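Cytosolic phospholipase A2 delta (Homo sapiens, PDB 5IZ5) hydrolyses glycerophospholipids at the sn-2 position in a calcium-dependent manner, with a preference for linoleic acid at that position. Local coordinates at residues 81-86 and 147-152; 311-316 and 806-811; 535-540 and 575-580. The protein carries 3 engineered substitutions. All coordinates share one frame; numbering follows the deposited sequence.

In the fold
The three contacts illustrate how the chemistry of a contact follows its place in the fold. Contact 1 ties a strand of the N-terminal C2 domain to the loop leading into strand 152-156; contacts 2 and 3 both belong to the phospholipase region, joining different helices and loops. None is wholly core: each is partly buried. Contact 1 combines a buried amide–carboxylate hydrogen bond with light apolar packing, contact 2 is made by leucines alone near two helix ends, and contact 3 binds a loop arginine to a helix asparagine, nearer than the others to the active site. They are separate sites, since even contacts 2 and 3 keep about 33 Å between their nearest atoms.

Contact 1 (81-86 and 147-152); sequences RFLIQS and TSDRPE
Gln85, on a strand of the N-terminal C2 β-sandwich, meets Glu152 at the start of strand 152-156, where strand 75-85 and the loop joining strands 137-146 and 152-156 approach each other across strand 21-36, with which all three strands pair. Gln85 can be followed outward from CB, whose nearest partner in 147-152 is Glu152 OE1, 3.9 Å away. CG runs anti to the backbone N (chi1 174°) and passes the same Glu152 OE1 at 3.8 Å. A bend at the next torsion then swings the amide round, leaving CD no closer to that oxygen. At the tip NE2 finally closes on Glu152 OE1 at 3.0 Å, and the N-H points almost straight at it (172°). The carboxylate oxygen lies nearly in the amide plane of Gln85, but is itself met from above the carboxylate plane, and the two flat groups are turned 54° apart. NE2 also lies 3.7 Å from Glu152 CB. The other amide atom, OE1, is fixed by Ser23 OG and Gln87 N, so both ends of this buried group are engaged and its rotation is set. An alanine here would remove the whole amide, and is likely to cost Glu152 OE1 one of its bonds and Ser23 OG and Gln87 N the acceptor they share. The carboxylate has a second grip in the strand beyond, because OE2 forms a salt bridge with Arg163 and accepts from Glu164 N. Two residues before Gln85, on the same side of the strand, Leu83 supplies the apolar share and also touches Pro250 and Leu251, whereas Ile84 between them points away from the loop. Leu83 CD1 rests on Thr147 CG2 at 4.1 Å, and its CD2 comes within 4.3 Å of Asp149 OD2.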
loop_
_atom_site.group_PDB
_atom_site.type_symbol
_atom_site.label_atom_id
_atom_site.label_comp_id
_atom_site.label_asym_id
_atom_site.label_seq_id
_atom_site.Cartn_x
_atom_site.Cartn_y
_atom_site.Cartn_z
ATOM N N ARG B 81 -36.247 -3.332 3.954
ATOM C CA ARG B 81 -35.769 -3.030 5.308
ATOM C C ARG B 81 -34.310 -3.402 5.541
ATOM O O ARG B 81 -33.897 -4.519 5.229
ATOM C CB ARG B 81 -36.638 -3.753 6.332
ATOM C CG ARG B 81 -37.945 -3.041 6.600
ATOM C CD ARG B 81 -38.968 -3.992 7.220
ATOM N NE ARG B 81 -40.105 -4.254 6.338
ATOM C CZ ARG B 81 -40.198 -5.256 5.460
ATOM N NH1 ARG B 81 -39.214 -6.141 5.304
ATOM N NH2 ARG B 81 -41.297 -5.374 4.725
ATOM N N PHE B 82 -33.552 -2.449 6.089
ATOM C CA PHE B 82 -32.154 -2.641 6.470
ATOM C C PHE B 82 -31.943 -2.397 7.967
ATOM O O PHE B 82 -32.580 -1.527 8.552
ATOM C CB PHE B 82 -31.275 -1.618 5.746
ATOM C CG PHE B 82 -31.237 -1.760 4.238
ATOM C CD1 PHE B 82 -30.264 -2.538 3.631
ATOM C CD2 PHE B 82 -32.129 -1.068 3.425
ATOM C CE1 PHE B 82 -30.196 -2.652 2.249
ATOM C CE2 PHE B 82 -32.069 -1.177 2.034
ATOM C CZ PHE B 82 -31.097 -1.969 1.446
ATOM N N LEU B 83 -31.022 -3.134 8.580
ATOM C CA LEU B 83 -30.487 -2.747 9.886
ATOM C C LEU B 83 -29.301 -1.793 9.667
ATOM O O LEU B 83 -28.369 -2.111 8.929
ATOM C CB LEU B 83 -30.084 -3.973 10.714
ATOM C CG LEU B 83 -30.415 -3.868 12.221
ATOM C CD1 LEU B 83 -31.897 -3.590 12.462
ATOM C CD2 LEU B 83 -30.003 -5.121 12.984
ATOM N N ILE B 84 -29.364 -0.618 10.296
ATOM C CA ILE B 84 -28.399 0.461 10.090
ATOM C C ILE B 84 -27.610 0.760 11.373
ATOM O O ILE B 84 -28.192 1.022 12.429
ATOM C CB ILE B 84 -29.131 1.747 9.632
ATOM C CG1 ILE B 84 -29.808 1.531 8.265
ATOM C CG2 ILE B 84 -28.190 2.948 9.596
ATOM C CD1 ILE B 84 -28.879 1.121 7.140
ATOM N N GLN B 85 -26.285 0.715 11.270
ATOM C CA GLN B 85 -25.380 1.105 12.357
ATOM C C GLN B 85 -25.032 2.581 12.198
ATOM O O GLN B 85 -24.385 2.977 11.232
ATOM C CB GLN B 85 -24.117 0.236 12.333
ATOM C CG GLN B 85 -23.019 0.603 13.316
ATOM C CD GLN B 85 -23.524 0.802 14.730
ATOM O OE1 GLN B 85 -23.606 1.927 15.212
ATOM N NE2 GLN B 85 -23.862 -0.291 15.401
ATOM N N SER B 86 -25.475 3.393 13.153
ATOM C CA SER B 86 -25.303 4.850 13.086
ATOM C C SER B 86 -23.837 5.304 13.108
ATOM O O SER B 86 -23.518 6.381 12.622
ATOM C CB SER B 86 -26.058 5.524 14.240
ATOM O OG SER B 86 -25.543 5.110 15.500
ATOM N N THR B 147 -35.048 0.013 17.363
ATOM C CA THR B 147 -35.240 -1.418 17.542
ATOM C C THR B 147 -34.927 -1.744 18.999
ATOM O O THR B 147 -34.321 -0.939 19.701
ATOM C CB THR B 147 -34.310 -2.242 16.628
ATOM O OG1 THR B 147 -32.955 -2.106 17.070
ATOM C CG2 THR B 147 -34.417 -1.788 15.165
ATOM N N SER B 148 -35.328 -2.929 19.440
ATOM C CA SER B 148 -35.102 -3.369 20.820
ATOM C C SER B 148 -33.900 -4.317 20.963
ATOM O O SER B 148 -33.651 -4.866 22.040
ATOM C CB SER B 148 -36.376 -4.027 21.349
ATOM O OG SER B 148 -36.888 -4.946 20.400
ATOM N N ASP B 149 -33.142 -4.488 19.884
ATOM C CA ASP B 149 -31.944 -5.337 19.916
ATOM C C ASP B 149 -30.896 -4.827 20.908
ATOM O O ASP B 149 -30.889 -3.649 21.239
ATOM C CB ASP B 149 -31.302 -5.396 18.530
ATOM C CG ASP B 149 -32.176 -6.090 17.500
ATOM O OD1 ASP B 149 -32.519 -7.274 17.711
ATOM O OD2 ASP B 149 -32.500 -5.453 16.470
ATOM N N ARG B 150 -30.012 -5.713 21.373
ATOM C CA ARG B 150 -28.823 -5.307 22.136
ATOM C C ARG B 150 -27.939 -4.431 21.255
ATOM O O ARG B 150 -28.098 -4.432 20.036
ATOM C CB ARG B 150 -28.018 -6.529 22.616
ATOM C CG ARG B 150 -27.380 -7.367 21.512
ATOM C CD ARG B 150 -26.460 -8.443 22.073
ATOM N NE ARG B 150 -25.959 -9.353 21.033
ATOM C CZ ARG B 150 -24.973 -9.086 20.170
ATOM N NH1 ARG B 150 -24.343 -7.913 20.190
ATOM N NH2 ARG B 150 -24.617 -10.005 19.267
ATOM N N PRO B 151 -26.995 -3.689 21.860
ATOM C CA PRO B 151 -26.084 -2.929 21.008
ATOM C C PRO B 151 -25.085 -3.839 20.281
ATOM O O PRO B 151 -24.764 -4.921 20.765
ATOM C CB PRO B 151 -25.346 -2.006 21.996
ATOM C CG PRO B 151 -25.964 -2.223 23.341
ATOM C CD PRO B 151 -26.662 -3.546 23.287
ATOM N N GLU B 152 -24.614 -3.398 19.120
ATOM C CA GLU B 152 -23.567 -4.098 18.383
ATOM C C GLU B 152 -22.214 -3.798 19.015
ATOM O O GLU B 152 -21.972 -2.672 19.439
ATOM C CB GLU B 152 -23.569 -3.659 16.918
ATOM C CG GLU B 152 -22.526 -4.356 16.054
ATOM C CD GLU B 152 -22.511 -3.854 14.621
ATOM O OE1 GLU B 152 -23.374 -3.032 14.243
ATOM O OE2 GLU B 152 -21.613 -4.276 13.865
#

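Contact 2 (311-316 and 806-811); sequences QALQLD and TALKHR
Leu315 and Leu808 meet tip to tip, both methyls of the first straddling a single methyl of the second: Leu315 CD1 and Leu315 CD2 each lie 3.9 Å from Leu808 CD2. Leu313 adds a looser third partner, its CD2 standing 4.4 Å from Leu808 CD2. No hydrogen bond joins the two segments; three leucines make the contact through methyl groups alone. Leu808 reaches across because its CG stands anti to the backbone N (chi1 -164°), which carries the branch outward from the helix.

One shell further out, the backbone of Gln314 probably sets how Leu315 is presented beside Leu313. Gln314 is the first residue to leave helical geometry and has positive phi (50°), so the chain turns there and Leu315, already past the helix, still faces Leu808 alongside Leu313. Around them, Leu313 packs on Leu801, Leu315 on Arg805, and Leu808 on Glu323. Beyond the leucines, Arg811 NH1 bonds to Val324 O, tying the end of the modelled chain to the approach to strand 327-331. The result is plain helix-end packing in the α/β catalytic fold, where the end of helix 292-313 and the residues after it meet the last turn of helix 797-810 on the periphery, far from the catalytic residues.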
loop_
_atom_site.group_PDB
_atom_site.type_symbol
_atom_site.label_atom_id
_atom_site.label_comp_id
_atom_site.label_asym_id
_atom_site.label_seq_id
_atom_site.Cartn_x
_atom_site.Cartn_y
_atom_site.Cartn_z
ATOM N N GLN B 311 29.361 11.192 22.748
ATOM C CA GLN B 311 30.689 11.031 22.169
ATOM C C GLN B 311 30.922 11.969 20.993
ATOM O O GLN B 311 31.990 12.563 20.877
ATOM C CB GLN B 311 30.888 9.585 21.725
ATOM C CG GLN B 311 32.307 9.251 21.291
ATOM C CD GLN B 311 32.537 7.757 21.130
ATOM O OE1 GLN B 311 31.763 6.933 21.630
ATOM N NE2 GLN B 311 33.599 7.403 20.414
ATOM N N ALA B 312 29.920 12.109 20.130
ATOM C CA ALA B 312 30.062 12.906 18.908
ATOM C C ALA B 312 30.084 14.414 19.171
ATOM O O ALA B 312 30.798 15.153 18.500
ATOM C CB ALA B 312 28.948 12.568 17.939
ATOM N N LEU B 313 29.293 14.864 20.138
ATOM C CA LEU B 313 29.247 16.281 20.508
ATOM C C LEU B 313 30.138 16.611 21.711
ATOM O O LEU B 313 30.189 17.764 22.139
ATOM C CB LEU B 313 27.796 16.704 20.780
ATOM C CG LEU B 313 26.949 17.226 19.609
ATOM C CD1 LEU B 313 27.366 16.664 18.261
ATOM C CD2 LEU B 313 25.472 16.950 19.855
ATOM N N GLN B 314 30.841 15.608 22.244
ATOM C CA GLN B 314 31.677 15.778 23.430
ATOM C C GLN B 314 30.880 16.465 24.534
ATOM O O GLN B 314 31.309 17.478 25.079
ATOM C CB GLN B 314 32.949 16.569 23.085
ATOM C CG GLN B 314 33.882 15.868 22.106
ATOM C CD GLN B 314 34.569 14.654 22.713
ATOM O OE1 GLN B 314 33.952 13.598 22.890
ATOM N NE2 GLN B 314 35.853 14.796 23.039
ATOM N N LEU B 315 29.709 15.908 24.844
ATOM C CA LEU B 315 28.778 16.518 25.786
ATOM C C LEU B 315 29.236 16.356 27.226
ATOM O O LEU B 315 29.650 15.268 27.648
ATOM C CB LEU B 315 27.368 15.921 25.645
ATOM C CG LEU B 315 26.609 16.141 24.336
ATOM C CD1 LEU B 315 25.277 15.403 24.372
ATOM C CD2 LEU B 315 26.385 17.622 24.062
ATOM N N ASP B 316 29.124 17.458 27.968
ATOM C CA ASP B 316 29.366 17.505 29.406
ATOM C C ASP B 316 28.754 16.293 30.116
ATOM O O ASP B 316 29.469 15.424 30.623
ATOM C CB ASP B 316 28.792 18.825 29.977
ATOM C CG ASP B 316 27.625 19.378 29.140
ATOM O OD1 ASP B 316 27.875 19.932 28.043
ATOM O OD2 ASP B 316 26.462 19.254 29.573
ATOM N N THR B 806 21.591 21.953 17.628
ATOM C CA THR B 806 20.336 22.698 17.586
ATOM C C THR B 806 19.149 21.790 17.897
ATOM O O THR B 806 18.263 22.163 18.664
ATOM C CB THR B 806 20.111 23.346 16.213
ATOM O OG1 THR B 806 21.287 24.061 15.823
ATOM C CG2 THR B 806 18.928 24.301 16.258
ATOM N N ALA B 807 19.142 20.595 17.308
ATOM C CA ALA B 807 18.101 19.606 17.573
ATOM C C ALA B 807 18.050 19.292 19.060
ATOM O O ALA B 807 16.971 19.165 19.640
ATOM C CB ALA B 807 18.353 18.334 16.773
ATOM N N LEU B 808 19.230 19.169 19.666
ATOM C CA LEU B 808 19.348 18.907 21.094
ATOM C C LEU B 808 18.736 20.047 21.914
ATOM O O LEU B 808 17.922 19.807 22.797
ATOM C CB LEU B 808 20.820 18.703 21.472
ATOM C CG LEU B 808 21.123 18.060 22.819
ATOM C CD1 LEU B 808 20.510 16.672 22.910
ATOM C CD2 LEU B 808 22.628 17.982 23.022
ATOM N N LYS B 809 19.099 21.286 21.598
ATOM C CA LYS B 809 18.569 22.457 22.308
ATOM C C LYS B 809 17.051 22.507 22.246
ATOM O O LYS B 809 16.392 22.705 23.261
ATOM C CB LYS B 809 19.148 23.746 21.722
ATOM C CG LYS B 809 20.614 23.947 22.071
ATOM C CD LYS B 809 21.241 25.129 21.351
ATOM C CE LYS B 809 22.727 24.904 21.097
ATOM N NZ LYS B 809 23.353 26.071 20.418
ATOM N N HIS B 810 16.510 22.314 21.047
ATOM C CA HIS B 810 15.069 22.305 20.823
ATOM C C HIS B 810 14.343 21.288 21.704
ATOM O O HIS B 810 13.225 21.546 22.144
ATOM C CB HIS B 810 14.780 22.062 19.336
ATOM C CG HIS B 810 13.363 21.679 19.042
ATOM N ND1 HIS B 810 13.010 20.480 18.453
ATOM C CD2 HIS B 810 12.207 22.345 19.262
ATOM C CE1 HIS B 810 11.697 20.429 18.322
ATOM N NE2 HIS B 810 11.185 21.548 18.805
ATOM N N ARG B 811 14.983 20.152 21.974
ATOM C CA ARG B 811 14.387 19.114 22.814
ATOM C C ARG B 811 14.656 19.319 24.303
ATOM O O ARG B 811 14.810 20.448 24.768
ATOM C CB ARG B 811 14.881 17.730 22.390
ATOM C CG ARG B 811 14.133 17.155 21.214
ATOM C CD ARG B 811 13.824 15.709 21.478
ATOM N NE ARG B 811 12.653 15.586 22.338
ATOM C CZ ARG B 811 12.124 14.429 22.724
ATOM N NH1 ARG B 811 12.657 13.273 22.335
ATOM N NH2 ARG B 811 11.058 14.430 23.514
#

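Contact 3 (535-540 and 575-580); sequences FSLNLL and SSRLEA
Leu537 is the first residue of helix segment 535-540 to touch the loop, its CD2 lying obliquely 3.3 Å from Arg577 NH1. Its side chain also packs on Tyr654 and is about 8 Å from that of Asp651, the probable proton acceptor. Asn538 follows and carries most of the contact. Its OD1 accepts a hydrogen bond from Arg577 NH1 at 2.9 Å, a markedly bent one (133°). The donor sits above the amide's carbonyl plane, and the amide and guanidinium planes stand 63° apart. The arginine comes from an ST turn, in which Ser575 OG accepts from Arg577 N at 3.2 Å, in the loop that follows helix 534-543 in the α/β catalytic fold. A bend at its third torsion (chi3 63°) turns the guanidinium in toward the helix, where NH2 forms a salt bridge with Asp541 OD2 one turn on. Asn538 also receives Leu578, whose CD2 lies 3.8 Å from Asn538 CB and 3.5 Å from Asn538 O. The same methyl of Leu578 sits over one face of the Arg577 guanidinium, toward its rim.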
loop_
_atom_site.group_PDB
_atom_site.type_symbol
_atom_site.label_atom_id
_atom_site.label_comp_id
_atom_site.label_asym_id
_atom_site.label_seq_id
_atom_site.Cartn_x
_atom_site.Cartn_y
_atom_site.Cartn_z
ATOM N N PHE B 535 10.545 -0.013 -12.655
ATOM C CA PHE B 535 11.241 -0.862 -13.617
ATOM C C PHE B 535 10.323 -1.812 -14.387
ATOM O O PHE B 535 10.681 -2.235 -15.485
ATOM C CB PHE B 535 12.366 -1.654 -12.958
ATOM C CG PHE B 535 13.577 -0.830 -12.627
ATOM C CD1 PHE B 535 14.703 -0.808 -13.452
ATOM C CD2 PHE B 535 13.588 -0.075 -11.480
ATOM C CE1 PHE B 535 15.806 -0.035 -13.118
ATOM C CE2 PHE B 535 14.678 0.702 -11.143
ATOM C CZ PHE B 535 15.791 0.725 -11.963
ATOM N N SER B 536 9.165 -2.156 -13.820
ATOM C CA SER B 536 8.132 -2.899 -14.541
ATOM C C SER B 536 7.631 -2.093 -15.724
ATOM O O SER B 536 7.400 -2.637 -16.797
ATOM C CB SER B 536 6.944 -3.248 -13.636
ATOM O OG SER B 536 7.362 -4.035 -12.543
ATOM N N LEU B 537 7.456 -0.793 -15.526
ATOM C CA LEU B 537 7.035 0.057 -16.622
ATOM C C LEU B 537 8.152 0.242 -17.644
ATOM O O LEU B 537 7.886 0.271 -18.840
ATOM C CB LEU B 537 6.550 1.404 -16.091
ATOM C CG LEU B 537 6.280 2.552 -17.071
ATOM C CD1 LEU B 537 5.331 3.551 -16.432
ATOM C CD2 LEU B 537 7.556 3.270 -17.501
ATOM N N ASN B 538 9.398 0.359 -17.191
ATOM C CA ASN B 538 10.513 0.454 -18.130
ATOM C C ASN B 538 10.690 -0.821 -18.951
ATOM O O ASN B 538 11.097 -0.772 -20.112
ATOM C CB ASN B 538 11.823 0.781 -17.430
ATOM C CG ASN B 538 11.848 2.187 -16.878
ATOM O OD1 ASN B 538 10.936 2.981 -17.118
ATOM N ND2 ASN B 538 12.889 2.499 -16.124
ATOM N N LEU B 539 10.390 -1.965 -18.342
ATOM C CA LEU B 539 10.499 -3.243 -19.046
ATOM C C LEU B 539 9.403 -3.311 -20.106
ATOM O O LEU B 539 9.631 -3.776 -21.216
ATOM C CB LEU B 539 10.377 -4.421 -18.073
ATOM C CG LEU B 539 10.787 -5.818 -18.559
ATOM C CD1 LEU B 539 12.198 -5.875 -19.123
ATOM C CD2 LEU B 539 10.647 -6.836 -17.425
ATOM N N LEU B 540 8.227 -2.797 -19.768
ATOM C CA LEU B 540 7.092 -2.832 -20.678
ATOM C C LEU B 540 7.336 -1.970 -21.922
ATOM O O LEU B 540 7.049 -2.401 -23.036
ATOM C CB LEU B 540 5.828 -2.383 -19.936
ATOM C CG LEU B 540 4.534 -2.302 -20.795
ATOM C CD1 LEU B 540 3.344 -3.038 -20.185
ATOM C CD2 LEU B 540 4.140 -0.853 -21.044
ATOM N N SER B 575 16.255 10.169 -25.050
ATOM C CA SER B 575 16.159 9.824 -23.627
ATOM C C SER B 575 17.082 8.663 -23.274
ATOM O O SER B 575 17.218 7.711 -24.040
ATOM C CB SER B 575 14.717 9.463 -23.250
ATOM O OG SER B 575 14.631 9.047 -21.895
ATOM N N SER B 576 17.711 8.757 -22.108
ATOM C CA SER B 576 18.585 7.701 -21.608
ATOM C C SER B 576 17.809 6.615 -20.850
ATOM O O SER B 576 18.394 5.608 -20.452
ATOM C CB SER B 576 19.652 8.306 -20.689
ATOM O OG SER B 576 19.060 9.093 -19.667
ATOM N N ARG B 577 16.499 6.816 -20.676
ATOM C CA ARG B 577 15.677 5.997 -19.776
ATOM C C ARG B 577 15.683 4.514 -20.130
ATOM O O ARG B 577 16.051 3.685 -19.305
ATOM C CB ARG B 577 14.234 6.517 -19.751
ATOM C CG ARG B 577 13.335 5.845 -18.720
ATOM C CD ARG B 577 11.973 6.516 -18.650
ATOM N NE ARG B 577 11.240 6.398 -19.912
ATOM C CZ ARG B 577 10.325 5.469 -20.198
ATOM N NH1 ARG B 577 9.982 4.534 -19.316
ATOM N NH2 ARG B 577 9.740 5.478 -21.391
ATOM N N LEU B 578 15.281 4.188 -21.355
ATOM C CA LEU B 578 15.182 2.795 -21.793
ATOM C C LEU B 578 16.434 2.330 -22.533
ATOM O O LEU B 578 16.347 1.794 -23.639
ATOM C CB LEU B 578 13.955 2.612 -22.687
ATOM C CG LEU B 578 12.630 3.096 -22.102
ATOM C CD1 LEU B 578 11.515 2.860 -23.104
ATOM C CD2 LEU B 578 12.325 2.413 -20.775
ATOM N N GLU B 579 17.596 2.527 -21.916
ATOM C CA GLU B 579 18.851 2.067 -22.499
ATOM C C GLU B 579 19.804 1.514 -21.446
ATOM O O GLU B 579 20.442 2.249 -20.690
ATOM C CB GLU B 579 19.508 3.167 -23.342
ATOM C CG GLU B 579 19.274 2.978 -24.836
ATOM C CD GLU B 579 19.448 4.253 -25.634
ATOM O OE1 GLU B 579 20.482 4.930 -25.460
ATOM O OE2 GLU B 579 18.552 4.570 -26.444
ATOM N N ALA B 580 19.844 0.191 -21.404
ATOM C CA ALA B 580 20.794 -0.569 -20.621
ATOM C C ALA B 580 20.766 -1.969 -21.212
ATOM O O ALA B 580 19.777 -2.354 -21.837
ATOM C CB ALA B 580 20.384 -0.590 -19.161
#